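Long-range contacts in sialyltransferase 0160 (Photobacterium damselae, PDB 4R84), which probably transfers sialic acid from a CMP-activated donor to galactoside acceptors, forming alpha-2,6 linkages as a glycosyltransferase of the GT-B structural group: residues Tyr46-Phe57 against Arg106-Thr114; Leu129-Gln140 against Met320-Leu328. All blocks are in the same frame, centred on the assembly; numbering follows the deposited sequence.

How the contacts relate
From the N terminus the chain first builds a small all-beta domain. There contact 1 joins strand 45-48 and the loop after it to the first part of strand 106-125, closing an excursion of 48 residues that contains strands but no helix. The same strand, interrupted by a bulge or short loop, continues into the next domain and leads to helix 129-144, where contact 2 opens. It closes across 179 intervening residues, when the segment following strand 317-319 returns to that helix. The two loops are in series, neither nested nor crossing. The centres of contacts 1 and 2 are about 35 Å apart, and strand 106-125 links the beta domain to the Rossmann-type domain.

Contact 1: Tyr46-Phe57 against Arg106-Thr114; sequences YQLTPIDAPSSF and RYITNTTLT
CG of Tyr46 stands anti to the backbone N, beside the carbonyl carbon (chi1 -175°), which carries the ring to Leu113. One methyl, Leu113 CD2, sits almost centrally over a face of this ring, 3.8 Å from the ring centroid, in a CH-pi contact. In Thr109, chi1 of -74° sets the hydroxyl opposite the carbonyl carbon and turns it to the incoming loop. There Thr109 OG1 accepts a nearly straight hydrogen bond from Ile51 N at 2.9 Å, while the methyl of Thr109 packs on Ile51 CG1. Between these points Leu48 CD2 rests on Thr111 CG2 at 3.6 Å, and Leu48 meets Leu113 tip to tip. Water 1 bridges the loop backbone and the strand: it accepts from Thr49 N and donates to Thr111 OG1 at 2.8 Å. Thr111 OG1 is also bonded to Asn36. Near the start of the strand, Pro54 CD presses on one face of the Tyr107 ring, 3.5 Å from its centroid and displaced toward the rim. Phe57 CE2 lies 3.8 Å from Tyr107 CD1, which is at the edge of the Phe57 ring; the two rings meet obliquely, their planes 75° apart. The arrangement is that of a beta-sandwich, as expected of a PKD-like domain: strands 46-48 and 106-114 run nearly antiparallel, with axes 9.7 Å apart, and meet through side chains. Strand 81-84 pairs with 45-48 and sends Phe83 against Leu48 and Leu113, while strands 31-41 and 92-101 flank 106-114 in the facing sheet.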
loop_
_atom_site.group_PDB
_atom_site.type_symbol
_atom_site.label_atom_id
_atom_site.label_comp_id
_atom_site.label_asym_id
_atom_site.label_seq_id
_atom_site.Cartn_x
_atom_site.Cartn_y
_atom_site.Cartn_z
ATOM N N TYR A 46 9.798 -26.582 13.686
ATOM C CA TYR A 46 11.047 -25.842 13.769
ATOM C C TYR A 46 12.144 -26.813 14.201
ATOM O O TYR A 46 11.934 -27.586 15.132
ATOM C CB TYR A 46 10.921 -24.675 14.749
ATOM C CG TYR A 46 12.139 -23.782 14.801
ATOM C CD1 TYR A 46 13.242 -24.117 15.591
ATOM C CD2 TYR A 46 12.187 -22.594 14.075
ATOM C CE1 TYR A 46 14.363 -23.295 15.637
ATOM C CE2 TYR A 46 13.298 -21.774 14.119
ATOM C CZ TYR A 46 14.378 -22.123 14.898
ATOM O OH TYR A 46 15.478 -21.291 14.935
ATOM N N GLN A 47 13.286 -26.813 13.520
ATOM C CA GLN A 47 14.368 -27.729 13.906
ATOM C C GLN A 47 15.307 -27.102 14.927
ATOM O O GLN A 47 16.036 -26.163 14.610
ATOM C CB GLN A 47 15.198 -28.175 12.700
ATOM C CG GLN A 47 16.211 -29.265 13.087
ATOM C CD GLN A 47 17.217 -29.585 11.993
ATOM O OE1 GLN A 47 17.824 -28.691 11.407
ATOM N NE2 GLN A 47 17.405 -30.869 11.725
ATOM N N LEU A 48 15.299 -27.616 16.152
ATOM C CA LEU A 48 16.280 -27.158 17.128
ATOM C C LEU A 48 17.647 -27.770 16.811
ATOM O O LEU A 48 17.777 -28.984 16.592
ATOM C CB LEU A 48 15.837 -27.495 18.552
ATOM C CG LEU A 48 14.704 -26.584 19.039
ATOM C CD1 LEU A 48 13.957 -27.213 20.190
ATOM C CD2 LEU A 48 15.192 -25.188 19.409
ATOM N N THR A 49 18.671 -26.921 16.809
ATOM C CA THR A 49 20.010 -27.340 16.416
ATOM C C THR A 49 21.022 -26.371 17.024
ATOM O O THR A 49 20.692 -25.213 17.290
ATOM C CB THR A 49 20.154 -27.372 14.877
ATOM O OG1 THR A 49 21.379 -28.012 14.505
ATOM C CG2 THR A 49 20.116 -25.966 14.307
ATOM N N PRO A 50 22.250 -26.844 17.286
ATOM C CA PRO A 50 23.249 -25.883 17.761
ATOM C C PRO A 50 23.564 -24.833 16.707
ATOM O O PRO A 50 23.572 -25.143 15.518
ATOM C CB PRO A 50 24.476 -26.760 18.046
ATOM C CG PRO A 50 23.905 -28.154 18.261
ATOM C CD PRO A 50 22.747 -28.232 17.316
ATOM N N ILE A 51 23.797 -23.602 17.145
ATOM C CA ILE A 51 24.157 -22.513 16.251
ATOM C C ILE A 51 25.672 -22.393 16.106
ATOM O O ILE A 51 26.373 -22.196 17.099
ATOM C CB ILE A 51 23.596 -21.169 16.743
ATOM C CG1 ILE A 51 22.072 -21.220 16.793
ATOM C CG2 ILE A 51 24.082 -20.034 15.848
ATOM C CD1 ILE A 51 21.452 -21.822 15.549
ATOM N N ASP A 52 26.162 -22.516 14.874
ATOM C CA ASP A 52 27.588 -22.366 14.562
ATOM C C ASP A 52 28.497 -23.191 15.462
ATOM O O ASP A 52 29.464 -22.674 16.022
ATOM C CB ASP A 52 28.010 -20.894 14.659
ATOM C CG ASP A 52 27.303 -20.009 13.649
ATOM O OD1 ASP A 52 26.843 -20.530 12.609
ATOM O OD2 ASP A 52 27.220 -18.787 13.895
ATOM N N ALA A 53 28.184 -24.473 15.590
ATOM C CA ALA A 53 28.953 -25.362 16.447
ATOM C C ALA A 53 29.489 -26.529 15.615
ATOM O O ALA A 53 29.028 -26.757 14.500
ATOM C CB ALA A 53 28.092 -25.861 17.609
ATOM N N PRO A 54 30.465 -27.276 16.150
ATOM C CA PRO A 54 30.944 -28.453 15.419
ATOM C C PRO A 54 29.842 -29.495 15.284
ATOM O O PRO A 54 28.828 -29.397 15.976
ATOM C CB PRO A 54 32.082 -28.974 16.301
ATOM C CG PRO A 54 32.540 -27.777 17.051
ATOM C CD PRO A 54 31.289 -27.005 17.337
ATOM N N SER A 55 30.028 -30.464 14.395
ATOM C CA SER A 55 29.056 -31.539 14.235
ATOM C C SER A 55 29.207 -32.620 15.299
ATOM O O SER A 55 28.322 -33.459 15.458
ATOM C CB SER A 55 29.176 -32.172 12.847
ATOM O OG SER A 55 30.509 -32.575 12.571
ATOM N N SER A 56 30.315 -32.590 16.040
ATOM C CA SER A 56 30.606 -33.637 17.019
ATOM C C SER A 56 31.152 -33.090 18.338
ATOM O O SER A 56 31.891 -32.105 18.354
ATOM C CB SER A 56 31.608 -34.633 16.430
ATOM O OG SER A 56 31.100 -35.231 15.248
ATOM N N PHE A 57 30.804 -33.755 19.438
ATOM C CA PHE A 57 31.197 -33.312 20.775
ATOM C C PHE A 57 31.657 -34.465 21.653
ATOM O O PHE A 57 31.258 -35.606 21.446
ATOM C CB PHE A 57 30.031 -32.608 21.473
ATOM C CG PHE A 57 29.473 -31.447 20.706
ATOM C CD1 PHE A 57 28.495 -31.652 19.746
ATOM C CD2 PHE A 57 29.914 -30.156 20.949
ATOM C CE1 PHE A 57 27.973 -30.597 19.032
ATOM C CE2 PHE A 57 29.390 -29.087 20.240
ATOM C CZ PHE A 57 28.423 -29.306 19.281
ATOM N N ARG A 106 33.689 -24.902 24.715
ATOM C CA ARG A 106 32.353 -25.130 25.213
ATOM C C ARG A 106 31.350 -24.315 24.376
ATOM O O ARG A 106 31.548 -23.114 24.140
ATOM C CB ARG A 106 32.296 -24.775 26.690
ATOM C CG ARG A 106 30.931 -24.950 27.345
ATOM C CD ARG A 106 31.107 -24.851 28.891
ATOM N NE ARG A 106 29.793 -24.815 29.567
ATOM C CZ ARG A 106 29.250 -23.709 30.059
ATOM N NH1 ARG A 106 29.888 -22.556 29.871
ATOM N NH2 ARG A 106 28.089 -23.752 30.682
ATOM N N TYR A 107 30.307 -24.987 23.898
ATOM C CA TYR A 107 29.323 -24.386 23.017
ATOM C C TYR A 107 27.990 -24.406 23.721
ATOM O O TYR A 107 27.514 -25.452 24.154
ATOM C CB TYR A 107 29.240 -25.151 21.700
ATOM C CG TYR A 107 30.518 -25.125 20.909
ATOM C CD1 TYR A 107 31.494 -26.096 21.103
ATOM C CD2 TYR A 107 30.754 -24.134 19.971
ATOM C CE1 TYR A 107 32.671 -26.074 20.385
ATOM C CE2 TYR A 107 31.922 -24.099 19.250
ATOM C CZ TYR A 107 32.881 -25.071 19.460
ATOM O OH TYR A 107 34.048 -25.044 18.736
ATOM N N ILE A 108 27.366 -23.241 23.794
ATOM C CA ILE A 108 26.021 -23.147 24.317
ATOM C C ILE A 108 25.145 -22.460 23.284
ATOM O O ILE A 108 25.547 -21.458 22.691
ATOM C CB ILE A 108 25.974 -22.385 25.655
ATOM C CG1 ILE A 108 26.725 -23.161 26.742
ATOM C CG2 ILE A 108 24.533 -22.153 26.080
ATOM C CD1 ILE A 108 26.719 -22.461 28.074
ATOM N N THR A 109 23.994 -23.062 23.014
ATOM C CA THR A 109 22.979 -22.444 22.173
ATOM C C THR A 109 21.696 -22.279 22.969
ATOM O O THR A 109 21.178 -23.251 23.537
ATOM C CB THR A 109 22.681 -23.281 20.906
ATOM O OG1 THR A 109 23.757 -23.147 19.968
ATOM C CG2 THR A 109 21.369 -22.831 20.245
ATOM N N ASN A 110 21.177 -21.053 23.001
ATOM C CA ASN A 110 19.907 -20.788 23.645
ATOM C C ASN A 110 18.885 -20.368 22.595
ATOM O O ASN A 110 19.073 -19.381 21.910
ATOM C CB ASN A 110 20.051 -19.707 24.715
ATOM C CG ASN A 110 21.089 -20.056 25.765
ATOM O OD1 ASN A 110 21.052 -21.135 26.357
ATOM N ND2 ASN A 110 22.030 -19.147 25.989
ATOM N N THR A 111 17.834 -21.159 22.436
ATOM C CA THR A 111 16.824 -20.854 21.449
ATOM C C THR A 111 15.475 -20.673 22.114
ATOM O O THR A 111 15.028 -21.529 22.861
ATOM C CB THR A 111 16.728 -21.956 20.388
ATOM O OG1 THR A 111 17.967 -22.034 19.668
ATOM C CG2 THR A 111 15.581 -21.659 19.422
ATOM N N THR A 112 14.824 -19.552 21.839
ATOM C CA THR A 112 13.501 -19.313 22.387
ATOM C C THR A 112 12.481 -19.357 21.273
ATOM O O THR A 112 12.559 -18.570 20.337
ATOM C CB THR A 112 13.425 -17.970 23.088
ATOM O OG1 THR A 112 14.439 -17.931 24.094
ATOM C CG2 THR A 112 12.054 -17.766 23.713
ATOM N N LEU A 113 11.555 -20.304 21.363
ATOM C CA LEU A 113 10.513 -20.446 20.367
ATOM C C LEU A 113 9.195 -19.947 20.933
ATOM O O LEU A 113 8.775 -20.388 22.005
ATOM C CB LEU A 113 10.369 -21.912 19.937
ATOM C CG LEU A 113 11.653 -22.515 19.367
ATOM C CD1 LEU A 113 11.442 -23.989 18.934
ATOM C CD2 LEU A 113 12.176 -21.631 18.220
ATOM N N THR A 114 8.526 -19.054 20.213
ATOM C CA THR A 114 7.210 -18.615 20.630
ATOM C C THR A 114 6.183 -19.218 19.660
ATOM O O THR A 114 6.265 -19.020 18.450
ATOM C CB THR A 114 7.102 -17.061 20.664
ATOM O OG1 THR A 114 8.074 -16.534 21.580
ATOM C CG2 THR A 114 5.736 -16.628 21.147
HETATM O O HOH W 1 18.327 -23.986 17.646
#

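Contact 2: Leu129-Gln140 against Met320-Leu328; sequences LPSLQQLIHIIQ and MPWDEFAKL
Gln133 NE2 donates the direct hydrogen bond between helix 129-140 and segment 320-328 to Pro321 O at 3.0 Å, in the amide plane, with a nearly straight N-H...O angle of 174°. Three waters bridge the segments. Water 4 accepts from Gln140 NE2 and donates to Glu324 O. Water 2 lies between Glu324 OE1 and Gln133 OE1, its bond to the latter weak, and water 3 between Glu324 OE1 and the backbone Gln133 O, though neither can donate to every acceptor in reach. Helix 129-144 is the first of a Rossmann-type domain, one of two in a GT-B enzyme; segment 320-328 leaves strand 317-319 of the same sheet. The side chain of Leu129 is about 7 Å from the bound CMP-3-fluoro-N-acetylneuraminic acid. Apolar contacts do the rest. A bend at chi2 (-85°) turns the Gln133 amide so that Met320 CG lies over its face, 3.3 Å from Gln133 CD. Leu129 CD2 meets Met320 SD at 3.7 Å, and Leu129 CD1 reaches the edge of the Trp322 ring. Further along, Ile136 CD1 touches Leu328 CD1 at 3.8 Å and the Phe325 ring edge, while Leu328 CD2 lies against Gln140 CG; Phe336 packs on both Ile136 and Phe325.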
loop_
_atom_site.group_PDB
_atom_site.type_symbol
_atom_site.label_atom_id
_atom_site.label_comp_id
_atom_site.label_asym_id
_atom_site.label_seq_id
_atom_site.Cartn_x
_atom_site.Cartn_y
_atom_site.Cartn_z
ATOM N N LEU A 129 -2.782 3.283 -5.928
ATOM C CA LEU A 129 -1.767 3.567 -4.920
ATOM C C LEU A 129 -1.812 2.591 -3.716
ATOM O O LEU A 129 -0.781 2.014 -3.367
ATOM C CB LEU A 129 -1.906 5.033 -4.458
ATOM C CG LEU A 129 -0.789 5.486 -3.515
ATOM C CD1 LEU A 129 0.572 5.130 -4.111
ATOM C CD2 LEU A 129 -0.928 6.984 -3.242
ATOM N N PRO A 130 -3.000 2.350 -3.124
ATOM C CA PRO A 130 -3.018 1.351 -2.043
ATOM C C PRO A 130 -2.552 -0.014 -2.507
ATOM O O PRO A 130 -1.768 -0.662 -1.820
ATOM C CB PRO A 130 -4.495 1.324 -1.615
ATOM C CG PRO A 130 -4.996 2.723 -1.982
ATOM C CD PRO A 130 -4.324 2.982 -3.299
ATOM N N SER A 131 -2.988 -0.445 -3.684
ATOM C CA SER A 131 -2.559 -1.760 -4.181
ATOM C C SER A 131 -1.039 -1.834 -4.395
ATOM O O SER A 131 -0.422 -2.847 -4.076
ATOM C CB SER A 131 -3.281 -2.105 -5.487
ATOM O OG SER A 131 -4.680 -2.131 -5.282
ATOM N N LEU A 132 -0.441 -0.769 -4.927
ATOM C CA LEU A 132 0.992 -0.749 -5.186
ATOM C C LEU A 132 1.794 -0.785 -3.879
ATOM O O LEU A 132 2.789 -1.502 -3.774
ATOM C CB LEU A 132 1.376 0.481 -6.018
ATOM C CG LEU A 132 0.798 0.511 -7.442
ATOM C CD1 LEU A 132 1.052 1.875 -8.076
ATOM C CD2 LEU A 132 1.434 -0.567 -8.292
ATOM N N GLN A 133 1.352 -0.028 -2.883
ATOM C CA GLN A 133 1.988 -0.049 -1.561
ATOM C C GLN A 133 1.870 -1.430 -0.948
ATOM O O GLN A 133 2.822 -1.956 -0.376
ATOM C CB GLN A 133 1.338 0.965 -0.633
ATOM C CG GLN A 133 1.656 2.406 -0.994
ATOM C CD GLN A 133 2.970 2.896 -0.410
ATOM O OE1 GLN A 133 3.396 2.460 0.664
ATOM N NE2 GLN A 133 3.619 3.824 -1.113
ATOM N N GLN A 134 0.689 -2.008 -1.087
ATOM C CA GLN A 134 0.427 -3.333 -0.538
ATOM C C GLN A 134 1.284 -4.379 -1.236
ATOM O O GLN A 134 1.770 -5.304 -0.596
ATOM C CB GLN A 134 -1.061 -3.652 -0.663
ATOM C CG GLN A 134 -1.935 -2.818 0.296
ATOM C CD GLN A 134 -3.396 -2.866 -0.073
ATOM O OE1 GLN A 134 -3.835 -3.775 -0.769
ATOM N NE2 GLN A 134 -4.160 -1.865 0.371
ATOM N N LEU A 135 1.483 -4.236 -2.548
ATOM C CA LEU A 135 2.289 -5.206 -3.278
ATOM C C LEU A 135 3.731 -5.207 -2.767
ATOM O O LEU A 135 4.339 -6.271 -2.618
ATOM C CB LEU A 135 2.268 -4.929 -4.782
ATOM C CG LEU A 135 3.118 -5.870 -5.629
ATOM C CD1 LEU A 135 2.742 -7.346 -5.396
ATOM C CD2 LEU A 135 2.943 -5.494 -7.102
ATOM N N ILE A 136 4.281 -4.028 -2.499
ATOM C CA ILE A 136 5.625 -3.960 -1.931
ATOM C C ILE A 136 5.657 -4.667 -0.584
ATOM O O ILE A 136 6.557 -5.473 -0.302
ATOM C CB ILE A 136 6.091 -2.507 -1.735
ATOM C CG1 ILE A 136 6.154 -1.771 -3.077
ATOM C CG2 ILE A 136 7.440 -2.492 -0.981
ATOM C CD1 ILE A 136 7.330 -2.141 -3.926
ATOM N N HIS A 137 4.636 -4.419 0.227
ATOM C CA HIS A 137 4.589 -5.040 1.544
ATOM C C HIS A 137 4.523 -6.566 1.437
ATOM O O HIS A 137 5.201 -7.284 2.195
ATOM C CB HIS A 137 3.394 -4.529 2.344
ATOM C CG HIS A 137 3.247 -5.207 3.669
ATOM N ND1 HIS A 137 3.969 -4.827 4.780
ATOM C CD2 HIS A 137 2.510 -6.282 4.045
ATOM C CE1 HIS A 137 3.656 -5.617 5.795
ATOM N NE2 HIS A 137 2.773 -6.507 5.373
ATOM N N ILE A 138 3.715 -7.055 0.497
ATOM C CA ILE A 138 3.566 -8.495 0.259
ATOM C C ILE A 138 4.897 -9.121 -0.140
ATOM O O ILE A 138 5.263 -10.201 0.332
ATOM C CB ILE A 138 2.497 -8.768 -0.832
ATOM C CG1 ILE A 138 1.100 -8.538 -0.250
ATOM C CG2 ILE A 138 2.606 -10.187 -1.379
ATOM C CD1 ILE A 138 -0.063 -8.628 -1.253
ATOM N N ILE A 139 5.633 -8.442 -1.007
ATOM C CA ILE A 139 6.903 -8.988 -1.459
ATOM C C ILE A 139 7.879 -9.104 -0.287
ATOM O O ILE A 139 8.577 -10.119 -0.154
ATOM C CB ILE A 139 7.478 -8.136 -2.595
ATOM C CG1 ILE A 139 6.608 -8.324 -3.835
ATOM C CG2 ILE A 139 8.921 -8.553 -2.912
ATOM C CD1 ILE A 139 6.867 -7.260 -4.913
ATOM N N GLN A 140 7.889 -8.097 0.584
ATOM C CA GLN A 140 8.701 -8.154 1.799
ATOM C C GLN A 140 8.206 -9.264 2.723
ATOM O O GLN A 140 8.994 -10.022 3.287
ATOM C CB GLN A 140 8.654 -6.834 2.568
ATOM C CG GLN A 140 9.200 -5.597 1.824
ATOM C CD GLN A 140 8.740 -4.290 2.483
ATOM O OE1 GLN A 140 7.789 -4.279 3.263
ATOM N NE2 GLN A 140 9.410 -3.189 2.162
ATOM N N MET A 320 3.116 7.887 4.039
ATOM C CA MET A 320 3.329 6.828 3.066
ATOM C C MET A 320 4.740 6.947 2.501
ATOM O O MET A 320 5.159 8.035 2.097
ATOM C CB MET A 320 2.277 6.929 1.964
ATOM C CG MET A 320 2.041 5.694 1.164
ATOM S SD MET A 320 0.779 6.008 -0.087
ATOM C CE MET A 320 -0.716 6.115 0.901
ATOM N N PRO A 321 5.506 5.852 2.518
ATOM C CA PRO A 321 6.889 5.877 2.043
ATOM C C PRO A 321 6.970 5.769 0.530
ATOM O O PRO A 321 6.131 5.104 -0.076
ATOM C CB PRO A 321 7.506 4.651 2.711
ATOM C CG PRO A 321 6.365 3.689 2.834
ATOM C CD PRO A 321 5.131 4.531 3.068
ATOM N N TRP A 322 7.958 6.421 -0.080
ATOM C CA TRP A 322 8.094 6.357 -1.533
ATOM C C TRP A 322 9.316 5.573 -1.964
ATOM O O TRP A 322 9.531 5.356 -3.154
ATOM C CB TRP A 322 8.165 7.762 -2.140
ATOM C CG TRP A 322 7.083 8.677 -1.672
ATOM C CD1 TRP A 322 7.238 9.918 -1.139
ATOM C CD2 TRP A 322 5.674 8.407 -1.660
ATOM N NE1 TRP A 322 6.014 10.453 -0.819
ATOM C CE2 TRP A 322 5.039 9.544 -1.124
ATOM C CE3 TRP A 322 4.888 7.318 -2.053
ATOM C CZ2 TRP A 322 3.658 9.626 -0.979
ATOM C CZ3 TRP A 322 3.523 7.400 -1.909
ATOM C CH2 TRP A 322 2.919 8.545 -1.376
ATOM N N ASP A 323 10.113 5.138 -0.999
ATOM C CA ASP A 323 11.421 4.590 -1.330
ATOM C C ASP A 323 11.598 3.114 -0.993
ATOM O O ASP A 323 12.720 2.613 -0.963
ATOM C CB ASP A 323 12.504 5.406 -0.622
ATOM C CG ASP A 323 12.360 5.371 0.883
ATOM O OD1 ASP A 323 11.280 4.964 1.369
ATOM O OD2 ASP A 323 13.323 5.751 1.583
ATOM N N GLU A 324 10.508 2.401 -0.764
ATOM C CA GLU A 324 10.655 1.011 -0.336
ATOM C C GLU A 324 11.080 0.079 -1.477
ATOM O O GLU A 324 11.749 -0.933 -1.249
ATOM C CB GLU A 324 9.356 0.525 0.304
ATOM C CG GLU A 324 9.151 1.084 1.700
ATOM C CD GLU A 324 7.968 0.465 2.420
ATOM O OE1 GLU A 324 7.127 -0.177 1.756
ATOM O OE2 GLU A 324 7.886 0.617 3.655
ATOM N N PHE A 325 10.674 0.412 -2.700
ATOM C CA PHE A 325 11.043 -0.380 -3.871
ATOM C C PHE A 325 12.555 -0.529 -3.998
ATOM O O PHE A 325 13.067 -1.619 -4.251
ATOM C CB PHE A 325 10.466 0.263 -5.141
ATOM C CG PHE A 325 10.895 -0.403 -6.419
ATOM C CD1 PHE A 325 10.234 -1.519 -6.895
ATOM C CD2 PHE A 325 11.934 0.122 -7.171
ATOM C CE1 PHE A 325 10.618 -2.109 -8.092
ATOM C CE2 PHE A 325 12.323 -0.466 -8.374
ATOM C CZ PHE A 325 11.670 -1.576 -8.831
ATOM N N ALA A 326 13.257 0.585 -3.823
ATOM C CA ALA A 326 14.701 0.626 -3.993
ATOM C C ALA A 326 15.425 -0.194 -2.934
ATOM O O ALA A 326 16.564 -0.610 -3.150
ATOM C CB ALA A 326 15.191 2.068 -3.968
ATOM N N LYS A 327 14.764 -0.422 -1.798
ATOM C CA LYS A 327 15.348 -1.201 -0.704
ATOM C C LYS A 327 15.074 -2.689 -0.899
ATOM O O LYS A 327 15.626 -3.535 -0.194
ATOM C CB LYS A 327 14.786 -0.764 0.650
ATOM C CG LYS A 327 15.024 0.681 1.032
ATOM C CD LYS A 327 14.416 0.963 2.405
ATOM C CE LYS A 327 14.359 2.453 2.704
ATOM N NZ LYS A 327 15.700 3.099 2.692
ATOM N N LEU A 328 14.212 -3.013 -1.856
ATOM C CA LEU A 328 14.000 -4.406 -2.201
ATOM C C LEU A 328 15.262 -4.935 -2.862
ATOM O O LEU A 328 16.070 -4.166 -3.395
ATOM C CB LEU A 328 12.792 -4.582 -3.139
ATOM C CG LEU A 328 11.382 -4.288 -2.609
ATOM C CD1 LEU A 328 10.388 -4.386 -3.753
ATOM C CD2 LEU A 328 11.001 -5.273 -1.508
HETATM O O HOH W 2 5.840 0.952 -0.197
HETATM O O HOH W 3 4.438 -1.266 1.691
HETATM O O HOH W 4 11.770 -2.435 0.909
#